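Local coordinates for putative ABC transporter, periplasmic binding protein, amino acid (Neisseria gonorrhoeae, PDB 2YLN) that binds L-cystine outside the inner membrane as the solute receptor of an ABC transporter, and probably hands it on for uptake, at residues G65-A68 with P69-H73; T80-D83 with V84-R88; N209-L212 with A213-Y217. The protein carries 1 engineered substitution. All coordinates share one frame; numbering follows the deposited sequence. Where two conformers were deposited one is given.

All three are local contacts: a hairpin and two helix starts. Interactions 1 and 3 touch the same one of the two bound cysteines. Y67 of interaction 1 lays its ring against the ligand amine, N209 of interaction 3 holds the ligand carboxylate, and a Y67 OH to N209 OD1 contact of 2.7 Å joins them. Interactions 2 and 3 are buried helix starts, about 17 Å apart between centres; the hairpin is only partly buried. Strands 71-73 and 79-80 join interactions 1 and 2 through Y72 O and T80 N. The hairpin relies on rings and bulges. Interaction 2 adds hydroxyls and a salt bridge to the helix bonds; interaction 3 adds a capping carboxylate.

Interaction 1: residues G65-A68 with P69-H73; sequences GTYA and PFTYH. With CYS (cysteine), chain C.
The rings of Y67 and F70 lie side by side and point the same way. They meet obliquely, planes at 45°, with Y67 CE2 3.6 Å from F70 CD2. F70 CD2 sits over one face of the Y67 ring, toward its rim. The cysteine amine covers the opposite face near its centre, CYS N lying 3.2 Å from Y67 CG. Y67 is thus a wall of the ligand pocket. Its CG stands anti to the backbone N (chi1 -175°), which carries the ring out from the strand toward the ligand. The backbone forms a tight beta hairpin with a cis peptide before P69. F70 and T71 both face Y67, a classic beta bulge, so Y67 O accepts from F70 N in the carbonyl plane and from T71 N (3.0 Å) above it. Y67 N returns a bond to T71 O at 2.8 Å. T71 CG2 lies at the edge of the Y67 ring, while T71 OG1 accepts from G65 N at 3.0 Å and also pairs with T63. On another side, A68 CB makes a CH-pi contact over the Y72 face, 4.1 Å from the ring centroid. One water donates to G65 O and accepts from H73 N.

Interaction 2: residues T80-D83 with V84-R88; sequences TGYD and VEVTR
The first turn of helix 82-94 opens at G81, its N-cap, where T80 reaches forward to E85. T80 OG1 donates to E85 OE2 at 2.6 Å, using the lone pair of OE2 that points away from OE1. The E85 chain bends at chi2 (-58°), which folds the carboxylate back toward the helix start. R88 closes on the same carboxylate from the following turn. Its NH1 forms a salt bridge with E85 OE2 at 3.0 Å and a weak bond to OE1, and NH1 also donates to L79 O. The carboxylate is therefore shared by a hydroxyl, a guanidinium group and, in a long, weak ion pair, K78, which would probably stabilise its negative charge. V84 CG1 lies over one face of that guanidinium group, toward its rim.

Strand 79-80, at the edge of a three-stranded antiparallel sheet, ends at T80, and G81 leads straight into the helix. Regular helix bonds join the two segments. E85 N meets G81 O at 2.9 Å, and V86 N meets Y82 O at 2.9 Å. D83 O is gripped twice by one residue: T87 N and T87 OG1, the latter at 2.8 Å, reach it from opposite faces of the carbonyl plane. With OG1 beside the backbone N (chi1 -61°), the T87 hydroxyl faces back to the preceding turn.

On another side of the turn, V86 CG2 rests over a face of the Y82 ring, 3.8 Å from the centroid and 15° off the normal, a CH-pi contact. Y82 OH bonds to Y141 O, and the D83 carboxylate takes bonds from Y141 OH and Q123 N.

Interaction 3: residues N209-L212 with A213-Y217; sequences NDEL and AVLDY. With CYS (cysteine), chain C.
D210 OD2 accepts from A213 N at 2.9 Å, through the lone pair that points away from OD1. This makes D210 the N-cap of helix 211-220, which begins directly after strand 206-210. L212 N also approaches OD2, at 2.7 Å, but its bond is bent and weak. A chi1 of 178° sets the D210 carboxylate beside its own carbonyl carbon, and this brings it round to the amides of the first turn. The other oxygen, OD1, bonds to S144 OG, so the capping group is held from the side of strand 142-151 as well. The amides at the helix start would probably help to stabilise the negative charge of D210.

One residue earlier, N209 serves the ligand pocket. N209 ND2 donates to the carboxylate oxygen O of the bound cysteine at 2.8 Å, with an angle of 160° at the hydrogen. N209 OD1 accepts from D210 N at 2.8 Å and also bonds to Y67 OH. D210 N comes in from the side of the N209 C=O, nearly at right angles to it (98°). Both ends of the amide are therefore engaged, which fixes which end presents its N-H to the ligand.

Three regular bonds carry the helix on: V214 N to D210 O, L215 N to E211 O and D216 N to L212 O.

Outside this polar network, the V214 side chain touches V147 and V149 of strand 142-151. Its CG2 branch also turns back to the strand end: V214 CG2 lies 4.2 Å from N209 CB and 3.3 Å from D210 O.

Interaction 1: residues G65-A68 with P69-H73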
loop_
_atom_site.group_PDB
_atom_site.type_symbol
_atom_site.label_atom_id
_atom_site.label_comp_id
_atom_site.label_asym_id
_atom_site.label_seq_id
_atom_site.Cartn_x
_atom_site.Cartn_y
_atom_site.Cartn_z
ATOM N N GLY A 65 3.422 -8.288 -3.281
ATOM C CA GLY A 65 3.033 -9.682 -3.330
ATOM C C GLY A 65 3.075 -10.387 -1.982
ATOM O O GLY A 65 2.833 -11.594 -1.953
ATOM N N THR A 66 3.311 -9.659 -0.900
ATOM C CA THR A 66 3.504 -10.203 0.444
ATOM C C THR A 66 2.728 -9.404 1.481
ATOM O O THR A 66 3.094 -9.351 2.671
ATOM C CB THR A 66 4.968 -10.231 0.780
ATOM O OG1 THR A 66 5.469 -8.893 0.718
ATOM C CG2 THR A 66 5.784 -11.108 -0.168
ATOM N N TYR A 67 1.603 -8.774 1.084
ATOM C CA TYR A 67 0.890 -7.796 1.920
ATOM C C TYR A 67 -0.615 -7.985 1.761
ATOM O O TYR A 67 -1.268 -7.181 1.064
ATOM C CB TYR A 67 1.358 -6.407 1.607
ATOM C CG TYR A 67 0.821 -5.276 2.430
ATOM C CD1 TYR A 67 0.654 -5.349 3.809
ATOM C CD2 TYR A 67 0.549 -4.073 1.826
ATOM C CE1 TYR A 67 0.276 -4.281 4.549
ATOM C CE2 TYR A 67 0.183 -2.943 2.571
ATOM C CZ TYR A 67 0.096 -3.056 3.964
ATOM O OH TYR A 67 -0.218 -1.908 4.674
ATOM N N ALA A 68 -1.181 -8.997 2.370
ATOM C CA ALA A 68 -2.613 -9.250 2.319
ATOM C C ALA A 68 -3.325 -8.139 3.086
ATOM O O ALA A 68 -2.847 -7.683 4.114
ATOM C CB ALA A 68 -2.960 -10.591 2.846
ATOM N N PRO A 69 -4.526 -7.703 2.650
ATOM C CA PRO A 69 -5.319 -8.198 1.511
ATOM C C PRO A 69 -5.125 -7.349 0.242
ATOM O O PRO A 69 -5.942 -7.394 -0.666
ATOM C CB PRO A 69 -6.751 -8.091 2.030
ATOM C CG PRO A 69 -6.693 -6.824 2.800
ATOM C CD PRO A 69 -5.351 -6.837 3.487
ATOM N N PHE A 70 -4.033 -6.588 0.185
ATOM C CA PHE A 70 -3.779 -5.626 -0.888
ATOM C C PHE A 70 -3.032 -6.239 -2.071
ATOM O O PHE A 70 -3.295 -5.848 -3.231
ATOM C CB PHE A 70 -3.004 -4.420 -0.330
ATOM C CG PHE A 70 -3.765 -3.670 0.699
ATOM C CD1 PHE A 70 -4.936 -2.962 0.417
ATOM C CD2 PHE A 70 -3.367 -3.573 2.041
ATOM C CE1 PHE A 70 -5.599 -2.223 1.341
ATOM C CE2 PHE A 70 -4.035 -2.797 2.978
ATOM C CZ PHE A 70 -5.152 -2.088 2.622
ATOM N N THR A 71 -2.016 -7.068 -1.812
ATOM C CA THR A 71 -1.136 -7.554 -2.866
ATOM C C THR A 71 -0.462 -8.794 -2.267
ATOM O O THR A 71 0.416 -8.668 -1.398
ATOM C CB THR A 71 -0.149 -6.475 -3.292
ATOM O OG1 THR A 71 0.836 -7.105 -4.139
ATOM C CG2 THR A 71 0.539 -5.741 -2.211
ATOM N N TYR A 72 -0.951 -9.971 -2.673
ATOM C CA TYR A 72 -0.515 -11.212 -2.015
ATOM C C TYR A 72 -0.771 -12.382 -2.912
ATOM O O TYR A 72 -1.442 -12.252 -3.912
ATOM C CB TYR A 72 -1.275 -11.373 -0.639
ATOM C CG TYR A 72 -2.743 -11.680 -0.734
ATOM C CD1 TYR A 72 -3.644 -10.670 -0.944
ATOM C CD2 TYR A 72 -3.187 -12.956 -0.667
ATOM C CE1 TYR A 72 -4.998 -10.953 -1.027
ATOM C CE2 TYR A 72 -4.536 -13.259 -0.807
ATOM C CZ TYR A 72 -5.441 -12.248 -1.028
ATOM O OH TYR A 72 -6.816 -12.496 -1.117
ATOM N N HIS A 73 -0.245 -13.553 -2.541
ATOM C CA HIS A 73 -0.544 -14.750 -3.269
ATOM C C HIS A 73 -1.556 -15.584 -2.548
ATOM O O HIS A 73 -1.445 -15.816 -1.356
ATOM C CB HIS A 73 0.730 -15.594 -3.492
ATOM C CG HIS A 73 1.688 -14.960 -4.451
ATOM N ND1 HIS A 73 1.772 -15.296 -5.798
ATOM C CD2 HIS A 73 2.498 -13.925 -4.291
ATOM C CE1 HIS A 73 2.639 -14.485 -6.378
ATOM N NE2 HIS A 73 3.150 -13.682 -5.471
HETATM N N CYS C . 3.574 -3.866 3.367
HETATM C CA CYS C . 4.750 -3.106 3.854
HETATM C C CYS C . 4.619 -2.967 5.381
HETATM O O CYS C . 3.631 -3.519 5.931
HETATM C CB CYS C . 4.792 -1.745 3.213
HETATM S SG CYS C . 3.334 -0.724 3.704
HETATM O OXT CYS C . 5.504 -2.335 5.924
HETATM O O HOH W 1 1.613 -13.706 -0.338
#

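Interaction 2: residues T80-D83 with V84-R88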
loop_
_atom_site.group_PDB
_atom_site.type_symbol
_atom_site.label_atom_id
_atom_site.label_comp_id
_atom_site.label_asym_id
_atom_site.label_seq_id
_atom_site.Cartn_x
_atom_site.Cartn_y
_atom_site.Cartn_z
ATOM N N THR A 80 -2.829 -11.791 -6.311
ATOM C CA THR A 80 -4.123 -11.144 -6.201
ATOM C C THR A 80 -4.017 -10.106 -5.108
ATOM O O THR A 80 -2.942 -9.625 -4.793
ATOM C CB THR A 80 -5.179 -12.202 -5.996
ATOM O OG1 THR A 80 -6.503 -11.626 -6.059
ATOM C CG2 THR A 80 -5.068 -12.944 -4.714
ATOM N N GLY A 81 -5.165 -9.686 -4.569
ATOM C CA GLY A 81 -5.268 -8.585 -3.644
ATOM C C GLY A 81 -5.910 -7.378 -4.317
ATOM O O GLY A 81 -5.868 -7.230 -5.522
ATOM N N TYR A 82 -6.448 -6.491 -3.480
ATOM C CA TYR A 82 -7.203 -5.351 -4.022
ATOM C C TYR A 82 -6.398 -4.543 -5.006
ATOM O O TYR A 82 -6.885 -4.242 -6.101
ATOM C CB TYR A 82 -7.665 -4.480 -2.841
ATOM C CG TYR A 82 -8.487 -3.283 -3.299
ATOM C CD1 TYR A 82 -9.829 -3.465 -3.557
ATOM C CD2 TYR A 82 -7.969 -2.022 -3.410
ATOM C CE1 TYR A 82 -10.608 -2.378 -3.915
ATOM C CE2 TYR A 82 -8.728 -0.949 -3.766
ATOM C CZ TYR A 82 -10.074 -1.119 -4.007
ATOM O OH TYR A 82 -10.919 -0.081 -4.337
ATOM N N ASP A 83 -5.181 -4.151 -4.662
ATOM C CA ASP A 83 -4.422 -3.275 -5.541
ATOM C C ASP A 83 -4.090 -3.940 -6.888
ATOM O O ASP A 83 -4.091 -3.319 -7.943
ATOM C CB ASP A 83 -3.112 -2.794 -4.920
ATOM C CG ASP A 83 -3.298 -1.884 -3.741
ATOM O OD1 ASP A 83 -4.059 -2.202 -2.797
ATOM O OD2 ASP A 83 -2.700 -0.762 -3.742
ATOM N N VAL A 84 -3.762 -5.233 -6.794
ATOM C CA VAL A 84 -3.450 -6.006 -7.982
ATOM C C VAL A 84 -4.690 -6.095 -8.894
ATOM O O VAL A 84 -4.579 -5.930 -10.118
ATOM C CB VAL A 84 -2.927 -7.403 -7.586
ATOM C CG1 VAL A 84 -2.810 -8.326 -8.783
ATOM C CG2 VAL A 84 -1.584 -7.250 -6.887
ATOM N N GLU A 85 -5.832 -6.453 -8.325
ATOM C CA GLU A 85 -7.042 -6.617 -9.111
ATOM C C GLU A 85 -7.515 -5.282 -9.694
ATOM O O GLU A 85 -7.979 -5.235 -10.821
ATOM C CB GLU A 85 -8.128 -7.341 -8.323
ATOM C CG GLU A 85 -7.746 -8.726 -7.864
ATOM C CD GLU A 85 -7.350 -9.745 -8.914
ATOM O OE1 GLU A 85 -7.511 -9.492 -10.130
ATOM O OE2 GLU A 85 -6.881 -10.816 -8.531
ATOM N N VAL A 86 -7.400 -4.177 -8.939
ATOM C CA VAL A 86 -7.722 -2.891 -9.480
ATOM C C VAL A 86 -6.820 -2.599 -10.695
ATOM O O VAL A 86 -7.268 -2.143 -11.726
ATOM C CB VAL A 86 -7.590 -1.774 -8.434
ATOM C CG1 VAL A 86 -7.678 -0.410 -9.068
ATOM C CG2 VAL A 86 -8.695 -1.878 -7.385
ATOM N N THR A 87 -5.508 -2.881 -10.544
ATOM C CA THR A 87 -4.562 -2.605 -11.593
ATOM C C THR A 87 -4.865 -3.427 -12.832
ATOM O O THR A 87 -4.804 -2.951 -13.963
ATOM C CB THR A 87 -3.129 -2.793 -11.102
ATOM O OG1 THR A 87 -2.862 -1.909 -10.034
ATOM C CG2 THR A 87 -2.111 -2.519 -12.226
ATOM N N ARG A 88 -5.221 -4.710 -12.654
ATOM C CA ARG A 88 -5.620 -5.537 -13.785
ATOM C C ARG A 88 -6.829 -4.925 -14.495
ATOM O O ARG A 88 -6.897 -4.933 -15.723
ATOM C CB ARG A 88 -5.895 -6.986 -13.407
ATOM C CG ARG A 88 -4.663 -7.754 -13.040
ATOM C CD ARG A 88 -5.012 -9.210 -12.813
ATOM N NE ARG A 88 -3.835 -10.023 -12.487
ATOM C CZ ARG A 88 -3.655 -10.733 -11.387
ATOM N NH1 ARG A 88 -4.551 -10.880 -10.429
ATOM N NH2 ARG A 88 -2.474 -11.339 -11.236
#

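Interaction 3: residues N209-L212 with A213-Y217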
loop_
_atom_site.group_PDB
_atom_site.type_symbol
_atom_site.label_atom_id
_atom_site.label_comp_id
_atom_site.label_asym_id
_atom_site.label_seq_id
_atom_site.Cartn_x
_atom_site.Cartn_y
_atom_site.Cartn_z
ATOM N N ASN A 209 0.652 0.381 11.115
ATOM C CA ASN A 209 0.376 -0.098 9.786
ATOM C C ASN A 209 -1.062 0.278 9.450
ATOM O O ASN A 209 -1.706 1.049 10.143
ATOM C CB ASN A 209 0.685 -1.577 9.657
ATOM C CG ASN A 209 1.113 -1.981 8.265
ATOM O OD1 ASN A 209 0.314 -1.998 7.303
ATOM N ND2 ASN A 209 2.399 -2.307 8.120
ATOM N N ASP A 210 -1.556 -0.233 8.338
ATOM C CA ASP A 210 -2.864 0.065 7.864
ATOM C C ASP A 210 -3.951 -0.645 8.642
ATOM O O ASP A 210 -3.847 -1.839 8.903
ATOM C CB ASP A 210 -2.933 -0.386 6.365
ATOM C CG ASP A 210 -4.327 -0.129 5.821
ATOM O OD1 ASP A 210 -4.596 1.048 5.467
ATOM O OD2 ASP A 210 -5.128 -1.083 5.781
ATOM N N GLU A 211 -5.045 0.057 8.914
ATOM C CA GLU A 211 -6.153 -0.530 9.669
ATOM C C GLU A 211 -6.688 -1.807 9.060
ATOM O O GLU A 211 -6.995 -2.788 9.747
ATOM C CB GLU A 211 -7.283 0.479 9.821
ATOM C CG GLU A 211 -8.421 -0.055 10.662
ATOM C CD GLU A 211 -9.769 0.613 10.425
ATOM O OE1 GLU A 211 -9.990 1.189 9.330
ATOM O OE2 GLU A 211 -10.604 0.583 11.287
ATOM N N LEU A 212 -6.937 -1.751 7.740
ATOM C CA LEU A 212 -7.535 -2.909 7.069
ATOM C C LEU A 212 -6.584 -4.098 6.989
ATOM O O LEU A 212 -7.031 -5.249 7.116
ATOM C CB LEU A 212 -8.025 -2.510 5.675
ATOM C CG LEU A 212 -9.043 -1.349 5.686
ATOM C CD1 LEU A 212 -9.338 -0.909 4.291
ATOM C CD2 LEU A 212 -10.328 -1.746 6.376
ATOM N N ALA A 213 -5.279 -3.828 6.769
ATOM C CA ALA A 213 -4.314 -4.943 6.767
ATOM C C ALA A 213 -4.230 -5.584 8.141
ATOM O O ALA A 213 -4.137 -6.813 8.276
ATOM C CB ALA A 213 -2.947 -4.476 6.309
ATOM N N VAL A 214 -4.262 -4.792 9.190
ATOM C CA VAL A 214 -4.219 -5.317 10.558
ATOM C C VAL A 214 -5.500 -6.107 10.876
ATOM O O VAL A 214 -5.420 -7.216 11.385
ATOM C CB VAL A 214 -3.962 -4.200 11.582
ATOM C CG1 VAL A 214 -4.138 -4.750 12.987
ATOM C CG2 VAL A 214 -2.570 -3.606 11.385
ATOM N N LEU A 215 -6.665 -5.529 10.508
ATOM C CA LEU A 215 -7.889 -6.261 10.731
ATOM C C LEU A 215 -7.909 -7.582 9.993
ATOM O O LEU A 215 -8.386 -8.620 10.532
ATOM C CB LEU A 215 -9.100 -5.401 10.363
ATOM C CG LEU A 215 -9.368 -4.233 11.265
ATOM C CD1 LEU A 215 -10.483 -3.366 10.679
ATOM C CD2 LEU A 215 -9.729 -4.635 12.699
ATOM N N ASP A 216 -7.396 -7.622 8.768
ATOM C CA ASP A 216 -7.331 -8.874 7.967
ATOM C C ASP A 216 -6.475 -9.903 8.694
ATOM O O ASP A 216 -6.851 -11.074 8.822
ATOM C CB ASP A 216 -6.812 -8.580 6.574
ATOM C CG ASP A 216 -7.046 -9.759 5.633
ATOM O OD1 ASP A 216 -8.232 -9.996 5.302
ATOM O OD2 ASP A 216 -6.070 -10.385 5.266
ATOM N N TYR A 217 -5.349 -9.443 9.200
ATOM C CA TYR A 217 -4.448 -10.335 9.912
ATOM C C TYR A 217 -5.118 -10.930 11.180
ATOM O O TYR A 217 -4.987 -12.117 11.450
ATOM C CB TYR A 217 -3.152 -9.596 10.271
ATOM C CG TYR A 217 -2.164 -10.457 10.993
ATOM C CD1 TYR A 217 -2.219 -10.633 12.365
ATOM C CD2 TYR A 217 -1.154 -11.065 10.308
ATOM C CE1 TYR A 217 -1.298 -11.399 13.033
ATOM C CE2 TYR A 217 -0.188 -11.809 10.951
ATOM C CZ TYR A 217 -0.268 -11.951 12.291
ATOM O OH TYR A 217 0.702 -12.682 12.964
HETATM N N CYS C . 3.574 -3.866 3.367
HETATM C CA CYS C . 4.750 -3.106 3.854
HETATM C C CYS C . 4.619 -2.967 5.381
HETATM O O CYS C . 3.631 -3.519 5.931
HETATM C CB CYS C . 4.792 -1.745 3.213
HETATM S SG CYS C . 3.334 -0.724 3.704
HETATM O OXT CYS C . 5.504 -2.335 5.924
#